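Local coordinates for polycomb protein Pcl (Drosophila melanogaster, PDB 5OQD), which binds chromatin and DNA as a Polycomb group protein of the Esc/E(z) complex, which methylates histone H3 and represses homeotic genes in the early embryo, at residues B[56-60]-B[82-86]; B[44-49]-B[183-188]; B[66-70]-B[178-182]. One frame throughout, in Å; residues are numbered along the deposited sequence.

Contact 1: B[56-60]-B[82-86]; sequences CMQNF and IEFVR. With ZN (zinc ion), chain K.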
loop_
_atom_site.group_PDB
_atom_site.type_symbol
_atom_site.label_atom_id
_atom_site.label_comp_id
_atom_site.label_asym_id
_atom_site.label_seq_id
_atom_site.Cartn_x
_atom_site.Cartn_y
_atom_site.Cartn_z
ATOM N N CYS B 56 -5.671 10.593 -14.983
ATOM C CA CYS B 56 -6.937 11.292 -15.170
ATOM C C CYS B 56 -7.222 12.226 -13.997
ATOM O O CYS B 56 -8.255 12.892 -13.953
ATOM C CB CYS B 56 -8.082 10.296 -15.342
ATOM S SG CYS B 56 -7.988 9.313 -16.851
ATOM N N MET B 57 -6.298 12.262 -13.044
ATOM C CA MET B 57 -6.382 13.180 -11.915
ATOM C C MET B 57 -5.632 14.469 -12.227
ATOM O O MET B 57 -4.881 14.535 -13.200
ATOM C CB MET B 57 -5.816 12.534 -10.647
ATOM C CG MET B 57 -6.655 11.393 -10.093
ATOM S SD MET B 57 -5.802 10.468 -8.804
ATOM C CE MET B 57 -5.269 11.800 -7.729
ATOM N N GLN B 58 -5.838 15.492 -11.403
ATOM C CA GLN B 58 -5.154 16.765 -11.595
ATOM C C GLN B 58 -3.870 16.841 -10.774
ATOM O O GLN B 58 -3.912 16.872 -9.545
ATOM C CB GLN B 58 -6.079 17.930 -11.237
ATOM C CG GLN B 58 -7.236 18.112 -12.203
ATOM C CD GLN B 58 -7.900 19.469 -12.073
ATOM O OE1 GLN B 58 -7.787 20.135 -11.043
ATOM N NE2 GLN B 58 -8.593 19.890 -13.125
ATOM N N ASN B 59 -2.744 16.901 -11.467
ATOM C CA ASN B 59 -1.445 16.975 -10.819
ATOM C C ASN B 59 -1.085 15.807 -9.913
ATOM O O ASN B 59 -0.464 15.997 -8.875
ATOM C CB ASN B 59 -1.347 18.276 -10.022
ATOM N N PHE B 60 -1.462 14.599 -10.303
ATOM C CA PHE B 60 -0.892 13.432 -9.667
ATOM C C PHE B 60 0.005 12.745 -10.677
ATOM O O PHE B 60 -0.475 12.078 -11.584
ATOM C CB PHE B 60 -1.990 12.479 -9.221
ATOM C CG PHE B 60 -1.508 11.379 -8.326
ATOM C CD1 PHE B 60 -0.660 10.405 -8.805
ATOM C CD2 PHE B 60 -1.907 11.324 -7.006
ATOM C CE1 PHE B 60 -0.219 9.393 -7.984
ATOM C CE2 PHE B 60 -1.469 10.313 -6.178
ATOM C CZ PHE B 60 -0.625 9.346 -6.669
ATOM N N ILE B 82 -11.445 21.452 -5.863
ATOM C CA ILE B 82 -10.064 21.331 -5.406
ATOM C C ILE B 82 -9.706 19.882 -5.095
ATOM O O ILE B 82 -10.213 19.303 -4.137
ATOM C CB ILE B 82 -9.812 22.195 -4.155
ATOM C CG1 ILE B 82 -10.188 23.652 -4.430
ATOM C CG2 ILE B 82 -8.359 22.084 -3.710
ATOM C CD1 ILE B 82 -10.063 24.557 -3.218
ATOM N N GLU B 83 -8.830 19.299 -5.909
ATOM C CA GLU B 83 -8.435 17.908 -5.723
ATOM C C GLU B 83 -7.678 17.727 -4.410
ATOM O O GLU B 83 -6.783 18.507 -4.083
ATOM C CB GLU B 83 -7.580 17.426 -6.897
ATOM C CG GLU B 83 -7.428 15.918 -6.959
ATOM C CD GLU B 83 -6.493 15.463 -8.061
ATOM O OE1 GLU B 83 -5.294 15.263 -7.778
ATOM O OE2 GLU B 83 -6.960 15.298 -9.208
ATOM N N PHE B 84 -8.050 16.697 -3.658
ATOM C CA PHE B 84 -7.454 16.445 -2.353
ATOM C C PHE B 84 -6.718 15.111 -2.325
ATOM O O PHE B 84 -7.336 14.053 -2.412
ATOM C CB PHE B 84 -8.529 16.473 -1.261
ATOM C CG PHE B 84 -7.996 16.251 0.128
ATOM C CD1 PHE B 84 -7.539 17.315 0.886
ATOM C CD2 PHE B 84 -7.962 14.979 0.680
ATOM C CE1 PHE B 84 -7.053 17.117 2.167
ATOM C CE2 PHE B 84 -7.475 14.774 1.957
ATOM C CZ PHE B 84 -7.020 15.844 2.701
ATOM N N VAL B 85 -5.396 15.170 -2.205
ATOM C CA VAL B 85 -4.597 13.962 -2.044
ATOM C C VAL B 85 -3.764 14.040 -0.768
ATOM O O VAL B 85 -3.232 15.095 -0.419
ATOM C CB VAL B 85 -3.671 13.717 -3.256
ATOM C CG1 VAL B 85 -4.492 13.383 -4.490
ATOM C CG2 VAL B 85 -2.780 14.923 -3.513
ATOM N N ARG B 86 -3.762 12.962 -0.005
ATOM C CA ARG B 86 -2.862 12.866 1.123
ATOM C C ARG B 86 -2.239 11.489 1.191
ATOM O O ARG B 86 -2.922 10.484 1.104
ATOM C CB ARG B 86 -3.597 13.180 2.428
HETATM ZN ZN ZN K . -9.500 7.757 -16.183
#

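Contact 2: B[44-49]-B[183-188]; sequences QCCKCR and KVFLEP. With ZN (zinc ion), chain L.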
loop_
_atom_site.group_PDB
_atom_site.type_symbol
_atom_site.label_atom_id
_atom_site.label_comp_id
_atom_site.label_asym_id
_atom_site.label_seq_id
_atom_site.Cartn_x
_atom_site.Cartn_y
_atom_site.Cartn_z
ATOM N N GLN B 44 -9.498 5.669 -5.231
ATOM C CA GLN B 44 -10.936 5.803 -5.042
ATOM C C GLN B 44 -11.250 7.034 -4.198
ATOM O O GLN B 44 -10.691 7.206 -3.113
ATOM C CB GLN B 44 -11.503 4.548 -4.379
ATOM C CG GLN B 44 -13.018 4.533 -4.241
ATOM C CD GLN B 44 -13.512 3.305 -3.504
ATOM O OE1 GLN B 44 -12.807 2.747 -2.662
ATOM N NE2 GLN B 44 -14.728 2.876 -3.815
ATOM N N CYS B 45 -12.134 7.891 -4.701
ATOM C CA CYS B 45 -12.553 9.074 -3.958
ATOM C C CYS B 45 -13.215 8.668 -2.645
ATOM O O CYS B 45 -13.971 7.697 -2.597
ATOM C CB CYS B 45 -13.508 9.926 -4.795
ATOM S SG CYS B 45 -14.080 11.450 -3.989
ATOM N N CYS B 46 -12.869 9.334 -1.558
ATOM C CA CYS B 46 -13.547 9.063 -0.305
ATOM C C CYS B 46 -15.020 9.469 -0.270
ATOM O O CYS B 46 -15.830 8.765 0.297
ATOM C CB CYS B 46 -12.776 9.626 0.892
ATOM S SG CYS B 46 -12.355 11.372 0.831
ATOM N N LYS B 47 -15.355 10.638 -0.797
ATOM C CA LYS B 47 -16.754 11.069 -0.858
ATOM C C LYS B 47 -17.749 10.428 -1.851
ATOM O O LYS B 47 -18.841 10.045 -1.463
ATOM C CB LYS B 47 -16.829 12.591 -0.896
ATOM C CG LYS B 47 -16.581 13.209 0.467
ATOM C CD LYS B 47 -16.492 14.718 0.406
ATOM C CE LYS B 47 -16.581 15.312 1.794
ATOM N NZ LYS B 47 -16.579 16.795 1.750
ATOM N N CYS B 48 -17.348 10.279 -3.109
ATOM C CA CYS B 48 -18.210 9.777 -4.177
ATOM C C CYS B 48 -17.982 8.289 -4.431
ATOM O O CYS B 48 -18.805 7.628 -5.067
ATOM C CB CYS B 48 -17.985 10.571 -5.467
ATOM S SG CYS B 48 -16.407 10.256 -6.294
ATOM N N ARG B 49 -16.854 7.784 -3.939
ATOM C CA ARG B 49 -16.494 6.367 -4.026
ATOM C C ARG B 49 -16.304 5.878 -5.461
ATOM O O ARG B 49 -16.370 4.679 -5.728
ATOM C CB ARG B 49 -17.543 5.505 -3.320
ATOM C CG ARG B 49 -17.864 5.963 -1.905
ATOM C CD ARG B 49 -18.876 5.051 -1.242
ATOM N NE ARG B 49 -19.312 5.574 0.049
ATOM C CZ ARG B 49 -20.256 5.016 0.798
ATOM N NH1 ARG B 49 -20.869 3.916 0.382
ATOM N NH2 ARG B 49 -20.590 5.560 1.960
ATOM N N LYS B 183 -10.305 1.302 4.290
ATOM C CA LYS B 183 -11.217 2.086 3.469
ATOM C C LYS B 183 -11.630 3.365 4.177
ATOM O O LYS B 183 -12.002 3.346 5.351
ATOM C CB LYS B 183 -12.458 1.267 3.111
ATOM C CG LYS B 183 -12.262 0.317 1.948
ATOM C CD LYS B 183 -12.294 1.046 0.616
ATOM C CE LYS B 183 -12.467 0.064 -0.530
ATOM N NZ LYS B 183 -12.128 0.658 -1.850
ATOM N N VAL B 184 -11.563 4.476 3.454
ATOM C CA VAL B 184 -11.965 5.764 3.997
ATOM C C VAL B 184 -13.167 6.313 3.234
ATOM O O VAL B 184 -13.035 6.772 2.099
ATOM C CB VAL B 184 -10.812 6.782 3.944
ATOM C CG1 VAL B 184 -11.182 8.042 4.704
ATOM C CG2 VAL B 184 -9.546 6.170 4.518
ATOM N N PHE B 185 -14.339 6.248 3.858
ATOM C CA PHE B 185 -15.557 6.798 3.271
ATOM C C PHE B 185 -16.101 7.938 4.127
ATOM O O PHE B 185 -16.491 7.731 5.277
ATOM C CB PHE B 185 -16.625 5.711 3.105
ATOM C CG PHE B 185 -16.342 4.744 1.989
ATOM C CD1 PHE B 185 -15.634 5.146 0.870
ATOM C CD2 PHE B 185 -16.786 3.432 2.059
ATOM C CE1 PHE B 185 -15.370 4.258 -0.158
ATOM C CE2 PHE B 185 -16.527 2.541 1.033
ATOM C CZ PHE B 185 -15.816 2.955 -0.074
ATOM N N LEU B 186 -16.119 9.141 3.563
ATOM C CA LEU B 186 -16.649 10.305 4.263
ATOM C C LEU B 186 -18.071 10.613 3.817
ATOM O O LEU B 186 -18.461 10.289 2.696
ATOM C CB LEU B 186 -15.759 11.530 4.031
ATOM C CG LEU B 186 -14.632 11.815 5.027
ATOM C CD1 LEU B 186 -13.604 10.701 5.024
ATOM C CD2 LEU B 186 -13.974 13.152 4.721
ATOM N N GLU B 187 -18.846 11.232 4.701
ATOM C CA GLU B 187 -20.140 11.772 4.316
ATOM C C GLU B 187 -19.889 13.031 3.494
ATOM O O GLU B 187 -18.919 13.749 3.744
ATOM C CB GLU B 187 -21.006 12.068 5.544
ATOM C CG GLU B 187 -21.405 10.830 6.337
ATOM C CD GLU B 187 -22.260 9.865 5.535
ATOM O OE1 GLU B 187 -22.177 8.644 5.788
ATOM O OE2 GLU B 187 -23.019 10.325 4.655
ATOM N N PRO B 188 -20.753 13.299 2.502
ATOM C CA PRO B 188 -20.541 14.403 1.557
ATOM C C PRO B 188 -20.408 15.776 2.215
ATOM O O PRO B 188 -19.754 16.658 1.658
ATOM C CB PRO B 188 -21.795 14.354 0.673
ATOM C CG PRO B 188 -22.803 13.585 1.464
ATOM C CD PRO B 188 -22.007 12.578 2.227
HETATM ZN ZN ZN L . -15.641 12.286 -5.683
HETATM O O HOH W 1 -11.644 6.198 -0.207
HETATM O O HOH W 2 -19.081 8.018 0.694
#

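Contact 3: B[66-70]-B[178-182]; sequences RGDMF and PPHIP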
loop_
_atom_site.group_PDB
_atom_site.type_symbol
_atom_site.label_atom_id
_atom_site.label_comp_id
_atom_site.label_asym_id
_atom_site.label_seq_id
_atom_site.Cartn_x
_atom_site.Cartn_y
_atom_site.Cartn_z
ATOM N N ARG B 66 3.383 -1.462 -7.375
ATOM C CA ARG B 66 2.179 -2.262 -7.553
ATOM C C ARG B 66 1.615 -2.705 -6.208
ATOM O O ARG B 66 2.276 -3.412 -5.448
ATOM C CB ARG B 66 2.469 -3.475 -8.439
ATOM C CG ARG B 66 1.275 -3.933 -9.258
ATOM C CD ARG B 66 1.674 -4.954 -10.309
ATOM N NE ARG B 66 0.629 -5.126 -11.315
ATOM C CZ ARG B 66 -0.383 -5.979 -11.202
ATOM N NH1 ARG B 66 -0.491 -6.744 -10.124
ATOM N NH2 ARG B 66 -1.288 -6.065 -12.168
ATOM N N GLY B 67 0.392 -2.270 -5.916
ATOM C CA GLY B 67 -0.255 -2.592 -4.657
ATOM C C GLY B 67 -0.283 -1.414 -3.703
ATOM O O GLY B 67 -1.040 -1.408 -2.732
ATOM N N ASP B 68 0.511 -0.394 -4.000
ATOM C CA ASP B 68 0.632 0.746 -3.111
ATOM C C ASP B 68 -0.440 1.773 -3.402
ATOM O O ASP B 68 -0.342 2.546 -4.337
ATOM C CB ASP B 68 2.006 1.384 -3.280
ATOM C CG ASP B 68 2.187 2.610 -2.429
ATOM O OD1 ASP B 68 1.273 2.942 -1.667
ATOM O OD2 ASP B 68 3.251 3.244 -2.514
ATOM N N MET B 69 -1.470 1.768 -2.575
ATOM C CA MET B 69 -2.582 2.683 -2.722
ATOM C C MET B 69 -2.808 3.489 -1.464
ATOM O O MET B 69 -3.920 3.916 -1.196
ATOM C CB MET B 69 -3.848 1.928 -3.086
ATOM C CG MET B 69 -3.875 1.464 -4.524
ATOM S SD MET B 69 -5.010 0.094 -4.777
ATOM C CE MET B 69 -6.557 0.811 -4.236
ATOM N N PHE B 70 -1.764 3.690 -0.680
ATOM C CA PHE B 70 -1.944 4.248 0.641
ATOM C C PHE B 70 -2.073 5.755 0.563
ATOM O O PHE B 70 -1.157 6.493 0.894
ATOM C CB PHE B 70 -0.777 3.858 1.537
ATOM C CG PHE B 70 -0.713 2.394 1.837
ATOM C CD1 PHE B 70 -0.052 1.534 0.995
ATOM C CD2 PHE B 70 -1.314 1.883 2.964
ATOM C CE1 PHE B 70 0.005 0.188 1.270
ATOM C CE2 PHE B 70 -1.262 0.539 3.245
ATOM C CZ PHE B 70 -0.599 -0.310 2.397
ATOM N N PRO B 178 -3.447 -8.122 -2.805
ATOM C CA PRO B 178 -2.598 -6.938 -2.630
ATOM C C PRO B 178 -2.584 -6.477 -1.171
ATOM O O PRO B 178 -3.329 -7.038 -0.369
ATOM C CB PRO B 178 -3.267 -5.902 -3.540
ATOM C CG PRO B 178 -4.694 -6.276 -3.518
ATOM C CD PRO B 178 -4.721 -7.781 -3.463
ATOM N N PRO B 179 -1.736 -5.489 -0.825
ATOM C CA PRO B 179 -1.698 -4.967 0.546
ATOM C C PRO B 179 -3.063 -4.554 1.091
ATOM O O PRO B 179 -3.861 -3.945 0.378
ATOM C CB PRO B 179 -0.781 -3.749 0.424
ATOM C CG PRO B 179 0.159 -4.118 -0.660
ATOM C CD PRO B 179 -0.645 -4.929 -1.646
ATOM N N HIS B 180 -3.328 -4.926 2.336
ATOM C CA HIS B 180 -4.544 -4.491 2.975
ATOM C C HIS B 180 -4.414 -2.993 3.158
ATOM O O HIS B 180 -3.391 -2.496 3.629
ATOM C CB HIS B 180 -4.720 -5.178 4.329
ATOM C CG HIS B 180 -4.937 -6.656 4.232
ATOM N ND1 HIS B 180 -3.898 -7.553 4.104
ATOM C CD2 HIS B 180 -6.071 -7.394 4.246
ATOM C CE1 HIS B 180 -4.382 -8.781 4.042
ATOM N NE2 HIS B 180 -5.701 -8.711 4.126
ATOM N N ILE B 181 -5.464 -2.277 2.789
ATOM C CA ILE B 181 -5.539 -0.839 3.020
ATOM C C ILE B 181 -6.906 -0.460 3.583
ATOM O O ILE B 181 -7.934 -0.864 3.044
ATOM C CB ILE B 181 -5.271 -0.051 1.721
ATOM C CG1 ILE B 181 -3.906 -0.437 1.150
ATOM C CG2 ILE B 181 -5.350 1.450 1.964
ATOM C CD1 ILE B 181 -3.507 0.349 -0.071
ATOM N N PRO B 182 -6.919 0.309 4.684
ATOM C CA PRO B 182 -8.182 0.719 5.307
ATOM C C PRO B 182 -9.018 1.612 4.397
ATOM O O PRO B 182 -8.499 2.557 3.804
ATOM C CB PRO B 182 -7.726 1.483 6.557
ATOM C CG PRO B 182 -6.342 1.934 6.241
ATOM C CD PRO B 182 -5.752 0.836 5.410
HETATM O O HOH W 3 -3.234 -2.520 -1.965
#

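Contact 1: B[56-60]-B[82-86]
E83 reaches across to the backbone of Q58 with its carboxylate. OE2 of E83 accepts the N-H of Q58 at 2.5 Å, a bond modelled very short, with an angle of 159° at the hydrogen. The same oxygen lies 3.3 Å from CB of M57. E83 OE1 sits 2.8 Å from Q58 O. These are two acceptors, so no bond joins them. The close approach is probably unfavourable for a charged carboxylate.

The E83 chain is extended. Its CG stands anti to the backbone N (chi1 -165°), and this carries the acid straight over to the other segment. The apolar half of the contact lies beside it. M57 bends at its sulfur (chi3 51°) and brings CE to 3.7 Å from CG1 of V85. The same CE is 3.5 Å from E83 OE1. The methyl CG1 of V85 also meets the edge of the F60 ring, near its plane, 4.2 Å from CD2. With an alanine at E83, the N-H of Q58 would probably lose its acceptor in this contact and the loop at M57 and Q58 would be freer to shift.

The second shell is strand 71-74. M57, E83 and V85 all touch F73, and F60 meets F71 edge-to-face. F84 and R86 hold backbone bonds to C74 and V72, so residues 84-86 run as the partner strand.

One residue before M57, C56 SG binds zinc at 2.3 Å, with C30, C32 and H53 completing the site. This site and the second one, of C45, C48, C75 and C78, use interleaved pairs of ligands: the cross-brace of a PHD finger.

Contact 2: B[44-49]-B[183-188]
C46 and L186 form the tight middle of this contact. L186 N gives a hydrogen bond to C46 O at 3.3 Å. C46 CB lies only 3.1 Å from V184 O and also faces the L186 side chain. The aliphatic part of K47 runs on past L186, with CG 4.0 Å from L186 CB.

The outer side is more exposed and more polar. R49 lays its guanidinium flat on the F185 ring, a cation-pi stack with centres 4.3 Å apart and planes at 19°. Its CD sits over the ring centre as a CH-pi contact, so the extended arginine lies over one face. Looseness lies with the waters and lysine ends. Water 2 accepts from R49 NE and lies within bonding distance of K47 O and L186 O, but may not serve both at once. Water 1 bridges Q44 O and V184 O. At one end K183 NZ donates to Q44 OE1, at a modelled separation too short to trust. Q44 NE2 donates to R49 O at 3.1 Å, which probably helps fix the amide's rotation. At the other end K47 NZ bonds P188 O at 3.2 Å and also E190 O.

C45 and C48 bind zinc with C75 and C78. C46 pairs by backbone with F73 of strand 71-74, Q44 and K183 touch W51 of strand 51-53, and V184 and L186 pack on L197 of helix 194-200.

Contact 3: B[66-70]-B[178-182]
The loop that leads into strand 71-74 of the PHD finger meets the proline-rich segment after strand 170-173 here, where I181 packs on one face of the F70 ring. I181 CD1 stands over the centre of the F70 ring, 3.7 Å from the centroid and 7° off the ring normal. This is a CH-pi contact. I181 CG1 lies over the same face, nearer the CE2 and CZ end of the ring, 3.5 Å from CE2. Its CG1 branch leaves from beside the backbone N (chi1 -57°), and the extended chain sets CD1 over the ring. The same methyl presses on M69, 3.4 Å from CB. Thus one isoleucine tip fills the angle between M69 and F70. P179 adds a looser touch, with CB 4.0 Å from F70 CZ. The H180 carbonyl oxygen approaches F70 CE2 at 3.7 Å.

G67 packs against the P179 ring. Its backbone turns with a positive phi of 105°. A CB there would strike both P179 CD and the preceding carbonyl oxygen. The G67 carbonyl oxygen lies 3.6 Å from P179 CG and accepts a hydrogen bond from water 3. That water also donates to P179 O, so it ties the two backbones together.

D68 shapes the turn from the far side. Its OD1 accepts the N-H of F70 nearly straight, an Asx turn, and also forms a salt bridge with R87. F70 O in turn is bonded by R87 NE. Helix 92-104 lies against F70 and P179: F70 touches D94, and P179 touches H97 and I98.

No direct hydrogen bond joins the two segments. Shape and apolar contact carry the join, one water bridges G67 O and P179 O, and the Asx turn probably helps fix where the F70 ring is presented.

How the contacts relate
Along the chain the order is 44-49, 56-60, 66-70, 82-86, 178-182 and 183-188. Contacts 1 and 3 lie inside the loop closed by contact 2, and their segments alternate. Contact 1 stays local, within the PHD finger and the strand just after it. Contacts 2 and 3 both bring back the chain following strand 170-173, and their later segments adjoin. The centres are about 14 Å apart for contacts 1 and 2, about 16 Å for 2 and 3, and about 18 Å for 1 and 3. Strand 71-74 is shared ground for contacts 1 and 2. Contacts 2 and 3 join the PHD finger to that chain, consistent with the PHD finger and winged-helix domain packing together.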